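Ribonuclease (Nicotiana glutinosa, PDB 1IYB) probably cleaves RNA as a member of the ribonuclease T2 family and binds guanosine-5'-monophosphate in a pocket. Local coordinates at residues A[123-128]-A[186-191]; A[150-155]-A[175-180]. All coordinates share one frame; numbering follows the deposited sequence.

Interaction 1: A[123-128]-A[186-191]; sequences NQINLL and SNLIEC
Gln124 and Leu188 meet from opposite directions, the amide end of one against the branched end of the other. The amide nitrogen does the touching: Gln124 NE2 lies 3.4 Å from Leu188 CD1 and 3.6 Å from Leu188 CG, a van der Waals approach with no hydrogen bond between the segments. The same methyl also meets an isoleucine, about 70° round from the amide, with Ile125 CD1 4.3 Å from Leu188 CD1, a looser and wholly apolar touch. One leucine methyl thus serves two neighbours of different character. Glutamine suits the outer place because its long, flexible chain lets a polar amide, at home on the exposed edge, reach the leucine methyl; isoleucine suits the inner one, where its side chain is buried.

The reach of Gln124 comes from its extended chain: CG stands anti to the backbone N (chi1 -180°) and the chain stays stretched at chi2 (-163°), carrying the amide far from the helix. Ile125 is the first residue to leave the helical backbone, so the two neighbours contact Leu188 from the very end of helix 111-124. Just beyond, Asn126 occupies the N-cap position of helix 127-133, its OD1 accepting from the backbone N of Glu129, while Gln15 NE2 donates to the carbonyl of Ile125. On the other segment, a probable backbone hydrogen bond joins Ile189 N to Cys180 O, holding this loop against strand 172-182. The contact therefore ties the junction between helices 111-124 and 127-133 to the loop after that strand, with Ile125 also touching Ile179 and Leu188 touching Val181.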
loop_
_atom_site.group_PDB
_atom_site.type_symbol
_atom_site.label_atom_id
_atom_site.label_comp_id
_atom_site.label_asym_id
_atom_site.label_seq_id
_atom_site.Cartn_x
_atom_site.Cartn_y
_atom_site.Cartn_z
ATOM N N ASN A 123 17.350 20.183 -7.847
ATOM C CA ASN A 123 18.345 21.112 -8.372
ATOM C C ASN A 123 19.753 20.652 -8.006
ATOM O O ASN A 123 20.700 20.872 -8.757
ATOM C CB ASN A 123 18.087 22.513 -7.818
ATOM C CG ASN A 123 19.099 23.533 -8.307
ATOM O OD1 ASN A 123 19.176 23.830 -9.500
ATOM N ND2 ASN A 123 19.880 24.078 -7.382
ATOM N N GLN A 124 19.877 20.011 -6.847
ATOM C CA GLN A 124 21.153 19.503 -6.346
ATOM C C GLN A 124 21.638 18.289 -7.136
ATOM O O GLN A 124 22.840 18.096 -7.330
ATOM C CB GLN A 124 20.992 19.106 -4.874
ATOM C CG GLN A 124 22.247 18.562 -4.196
ATOM C CD GLN A 124 21.939 17.825 -2.897
ATOM O OE1 GLN A 124 21.019 18.190 -2.161
ATOM N NE2 GLN A 124 22.719 16.790 -2.607
ATOM N N ILE A 125 20.690 17.482 -7.598
ATOM C CA ILE A 125 21.005 16.260 -8.328
ATOM C C ILE A 125 20.428 16.261 -9.741
ATOM O O ILE A 125 19.364 15.686 -9.988
ATOM C CB ILE A 125 20.461 15.044 -7.553
ATOM C CG1 ILE A 125 20.945 15.113 -6.102
ATOM C CG2 ILE A 125 20.913 13.750 -8.212
ATOM C CD1 ILE A 125 20.302 14.106 -5.189
ATOM N N ASN A 126 21.131 16.912 -10.664
ATOM C CA ASN A 126 20.694 16.980 -12.058
ATOM C C ASN A 126 21.222 15.730 -12.750
ATOM O O ASN A 126 22.361 15.697 -13.221
ATOM C CB ASN A 126 21.265 18.224 -12.735
ATOM C CG ASN A 126 20.638 18.487 -14.093
ATOM O OD1 ASN A 126 20.394 17.563 -14.865
ATOM N ND2 ASN A 126 20.387 19.758 -14.394
ATOM N N LEU A 127 20.384 14.704 -12.809
ATOM C CA LEU A 127 20.766 13.431 -13.399
ATOM C C LEU A 127 21.097 13.476 -14.882
ATOM O O LEU A 127 22.039 12.823 -15.325
ATOM C CB LEU A 127 19.669 12.403 -13.143
ATOM C CG LEU A 127 19.455 12.098 -11.661
ATOM C CD1 LEU A 127 18.184 11.281 -11.486
ATOM C CD2 LEU A 127 20.665 11.353 -11.111
ATOM N N LEU A 128 20.333 14.238 -15.657
ATOM C CA LEU A 128 20.606 14.320 -17.085
ATOM C C LEU A 128 22.003 14.882 -17.315
ATOM O O LEU A 128 22.774 14.340 -18.105
ATOM C CB LEU A 128 19.577 15.203 -17.791
ATOM C CG LEU A 128 19.789 15.348 -19.304
ATOM C CD1 LEU A 128 19.561 14.009 -19.983
ATOM C CD2 LEU A 128 18.840 16.397 -19.862
ATOM N N SER A 186 18.291 16.236 6.329
ATOM C CA SER A 186 19.361 17.223 6.232
ATOM C C SER A 186 20.458 16.942 5.212
ATOM O O SER A 186 21.000 17.872 4.611
ATOM C CB SER A 186 20.007 17.416 7.605
ATOM O OG SER A 186 19.046 17.805 8.573
ATOM N N ASN A 187 20.785 15.671 5.005
ATOM C CA ASN A 187 21.861 15.330 4.083
ATOM C C ASN A 187 21.690 13.980 3.401
ATOM O O ASN A 187 20.912 13.133 3.845
ATOM C CB ASN A 187 23.186 15.338 4.846
ATOM C CG ASN A 187 23.193 14.358 6.005
ATOM O OD1 ASN A 187 23.381 13.152 5.817
ATOM N ND2 ASN A 187 22.969 14.866 7.213
ATOM N N LEU A 188 22.427 13.787 2.312
ATOM C CA LEU A 188 22.383 12.528 1.585
ATOM C C LEU A 188 23.100 11.474 2.415
ATOM O O LEU A 188 23.948 11.798 3.251
ATOM C CB LEU A 188 23.095 12.647 0.233
ATOM C CG LEU A 188 22.564 13.661 -0.777
ATOM C CD1 LEU A 188 23.292 13.487 -2.104
ATOM C CD2 LEU A 188 21.072 13.461 -0.965
ATOM N N ILE A 189 22.753 10.214 2.181
ATOM C CA ILE A 189 23.379 9.092 2.874
ATOM C C ILE A 189 23.403 7.902 1.930
ATOM O O ILE A 189 22.681 7.874 0.931
ATOM C CB ILE A 189 22.588 8.658 4.134
ATOM C CG1 ILE A 189 21.198 8.155 3.728
ATOM C CG2 ILE A 189 22.494 9.808 5.116
ATOM C CD1 ILE A 189 20.450 7.460 4.843
ATOM N N GLU A 190 24.240 6.920 2.234
ATOM C CA GLU A 190 24.283 5.719 1.419
ATOM C C GLU A 190 22.983 5.007 1.760
ATOM O O GLU A 190 22.525 5.060 2.901
ATOM C CB GLU A 190 25.465 4.830 1.809
ATOM C CG GLU A 190 26.836 5.403 1.490
ATOM C CD GLU A 190 27.148 5.431 0.005
ATOM O OE1 GLU A 190 28.320 5.699 -0.336
ATOM O OE2 GLU A 190 26.239 5.190 -0.820
ATOM N N CYS A 191 22.382 4.354 0.775
ATOM C CA CYS A 191 21.133 3.642 1.003
ATOM C C CYS A 191 21.347 2.386 1.842
ATOM O O CYS A 191 22.171 1.543 1.503
ATOM C CB CYS A 191 20.507 3.238 -0.325
ATOM S SG CYS A 191 19.862 4.589 -1.365
#

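Interaction 2: A[150-155]-A[175-180]; sequences NAIRSA and YQIYIC
Ile152 turns CG1 anti to its own carbonyl carbon (chi1 -66°), and an extended second torsion of 166° sends CD1 straight out from the helix toward the strand. Ile177 has the same conformation, and the two side chains reach toward each other tip to tip, with Ile152 CD1 3.8 Å from Ile177 CD1. The helix methyl also comes to 4.2 Å from Ile177 CG2, so it rests against both branches of the strand residue. Two residues along, Ile179 behaves differently: its bent side chain brings CD1 back toward the helix, where it lies 4.3 Å from Ile152 CG2. Each branch of Ile152 therefore has its own partner on the strand.

All three isoleucines are buried, and no hydrogen bond links the segments. The beta-branched residue suits the extended strand, and its two unequal arms let a single helix residue cover two strand positions. Around this trio Leu127 touches both Ile152 and Ile177, Ile130 adds to the side of Ile152, and Pro160 packs on Ile152 and Ile179.

The other face of the strand is polar and aromatic. Gln176 OE1 is hydrogen-bonded to His43 ND1, and Gln176 NE2 and Tyr178 OH share Glu163 OE1 in hydrogen bonds. Tyr175, near the start of strand 172-182, belongs to the guanosine-5'-monophosphate pocket; a classic beta bulge sets it and Gln176 together against Glu163 of the neighbouring strand. Helix 145-156 laid by its hydrophobic side on an inner strand of an antiparallel sheet is the alpha+beta packing of the ribonuclease T2 fold, consistent with a sheet whose other face leads, through Gln176 and its partner His43, to the nucleotide pocket.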
loop_
_atom_site.group_PDB
_atom_site.type_symbol
_atom_site.label_atom_id
_atom_site.label_comp_id
_atom_site.label_asym_id
_atom_site.label_seq_id
_atom_site.Cartn_x
_atom_site.Cartn_y
_atom_site.Cartn_z
ATOM N N ASN A 150 27.985 4.296 -11.498
ATOM C CA ASN A 150 29.263 4.920 -11.184
ATOM C C ASN A 150 29.411 6.364 -11.642
ATOM O O ASN A 150 30.112 7.145 -11.001
ATOM C CB ASN A 150 30.407 4.051 -11.714
ATOM C CG ASN A 150 30.457 2.690 -11.034
ATOM O OD1 ASN A 150 30.051 2.552 -9.877
ATOM N ND2 ASN A 150 30.964 1.686 -11.739
ATOM N N ALA A 151 28.749 6.727 -12.735
ATOM C CA ALA A 151 28.810 8.101 -13.212
ATOM C C ALA A 151 28.152 8.979 -12.148
ATOM O O ALA A 151 28.637 10.060 -11.822
ATOM C CB ALA A 151 28.069 8.232 -14.536
ATOM N N ILE A 152 27.042 8.494 -11.601
ATOM C CA ILE A 152 26.323 9.234 -10.573
ATOM C C ILE A 152 27.099 9.258 -9.256
ATOM O O ILE A 152 27.190 10.297 -8.604
ATOM C CB ILE A 152 24.920 8.629 -10.360
ATOM C CG1 ILE A 152 24.092 8.828 -11.636
ATOM C CG2 ILE A 152 24.239 9.277 -9.159
ATOM C CD1 ILE A 152 22.825 8.006 -11.679
ATOM N N ARG A 153 27.672 8.122 -8.878
ATOM C CA ARG A 153 28.437 8.054 -7.639
ATOM C C ARG A 153 29.623 9.016 -7.667
ATOM O O ARG A 153 29.897 9.704 -6.687
ATOM C CB ARG A 153 28.936 6.630 -7.394
ATOM C CG ARG A 153 29.668 6.478 -6.070
ATOM C CD ARG A 153 30.128 5.050 -5.852
ATOM N NE ARG A 153 31.084 4.619 -6.866
ATOM C CZ ARG A 153 31.654 3.419 -6.889
ATOM N NH1 ARG A 153 31.365 2.526 -5.950
ATOM N NH2 ARG A 153 32.513 3.110 -7.854
ATOM N N SER A 154 30.329 9.066 -8.794
ATOM C CA SER A 154 31.477 9.955 -8.913
ATOM C C SER A 154 31.062 11.420 -8.807
ATOM O O SER A 154 31.819 12.256 -8.311
ATOM C CB SER A 154 32.191 9.731 -10.250
ATOM O OG SER A 154 32.729 8.424 -10.326
ATOM N N ALA A 155 29.855 11.723 -9.270
ATOM C CA ALA A 155 29.352 13.089 -9.252
ATOM C C ALA A 155 28.821 13.575 -7.909
ATOM O O ALA A 155 29.215 14.641 -7.438
ATOM C CB ALA A 155 28.274 13.255 -10.322
ATOM N N TYR A 175 14.535 3.614 -16.058
ATOM C CA TYR A 175 13.260 4.236 -15.720
ATOM C C TYR A 175 13.313 5.222 -14.548
ATOM O O TYR A 175 12.956 6.389 -14.705
ATOM C CB TYR A 175 12.241 3.119 -15.470
ATOM C CG TYR A 175 10.881 3.564 -14.997
ATOM C CD1 TYR A 175 10.252 4.677 -15.551
ATOM C CD2 TYR A 175 10.207 2.847 -14.010
ATOM C CE1 TYR A 175 8.981 5.063 -15.131
ATOM C CE2 TYR A 175 8.942 3.223 -13.587
ATOM C CZ TYR A 175 8.336 4.331 -14.151
ATOM O OH TYR A 175 7.081 4.707 -13.729
ATOM N N GLN A 176 13.744 4.770 -13.376
ATOM C CA GLN A 176 13.823 5.671 -12.229
ATOM C C GLN A 176 15.156 5.543 -11.508
ATOM O O GLN A 176 15.801 4.492 -11.548
ATOM C CB GLN A 176 12.684 5.400 -11.237
ATOM C CG GLN A 176 11.297 5.424 -11.861
ATOM C CD GLN A 176 10.199 5.593 -10.835
ATOM O OE1 GLN A 176 9.762 6.707 -10.561
ATOM N NE2 GLN A 176 9.755 4.486 -10.250
ATOM N N ILE A 177 15.567 6.623 -10.854
ATOM C CA ILE A 177 16.818 6.650 -10.114
ATOM C C ILE A 177 16.535 7.099 -8.686
ATOM O O ILE A 177 15.878 8.119 -8.465
ATOM C CB ILE A 177 17.833 7.588 -10.797
ATOM C CG1 ILE A 177 18.221 6.992 -12.154
ATOM C CG2 ILE A 177 19.072 7.779 -9.915
ATOM C CD1 ILE A 177 19.239 7.798 -12.927
ATOM N N TYR A 178 17.022 6.309 -7.732
ATOM C CA TYR A 178 16.829 6.547 -6.302
ATOM C C TYR A 178 18.100 7.037 -5.611
ATOM O O TYR A 178 19.177 6.464 -5.791
ATOM C CB TYR A 178 16.397 5.244 -5.611
ATOM C CG TYR A 178 15.066 4.654 -6.034
ATOM C CD1 TYR A 178 14.782 4.380 -7.375
ATOM C CD2 TYR A 178 14.111 4.311 -5.079
ATOM C CE1 TYR A 178 13.578 3.775 -7.747
ATOM C CE2 TYR A 178 12.908 3.706 -5.439
ATOM C CZ TYR A 178 12.648 3.441 -6.771
ATOM O OH TYR A 178 11.461 2.837 -7.119
ATOM N N ILE A 179 17.965 8.084 -4.804
ATOM C CA ILE A 179 19.083 8.641 -4.040
ATOM C C ILE A 179 18.588 8.710 -2.598
ATOM O O ILE A 179 17.477 9.167 -2.353
ATOM C CB ILE A 179 19.445 10.066 -4.516
ATOM C CG1 ILE A 179 19.834 10.038 -5.996
ATOM C CG2 ILE A 179 20.578 10.627 -3.666
ATOM C CD1 ILE A 179 21.014 9.156 -6.299
ATOM N N CYS A 180 19.397 8.260 -1.642
ATOM C CA CYS A 180 18.952 8.280 -0.251
ATOM C C CYS A 180 19.298 9.533 0.551
ATOM O O CYS A 180 20.366 10.127 0.386
ATOM C CB CYS A 180 19.442 7.012 0.464
ATOM S SG CYS A 180 18.545 5.556 -0.161
#

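In the fold
Both contacts lean on strand 172-182 and its continuation. Interaction 2 is core: three buried isoleucines join helix 145-156 to the strand itself. Interaction 1 lies nearer the surface, where an exposed glutamine amide and a buried isoleucine share one leucine of the loop that follows the strand. Neither has a hydrogen bond between its segments, but only interaction 1 brings a polar group into the touch. Their centres are about 8 Å apart, and they are joined by the Cys180–Cys191 disulfide, the Ile189–Cys180 backbone link, Leu188 CD2 packed on Cys180 O, and Leu127 packed on Ile177. Along the chain, 150-155 and 175-180 both fall between the segments of interaction 1.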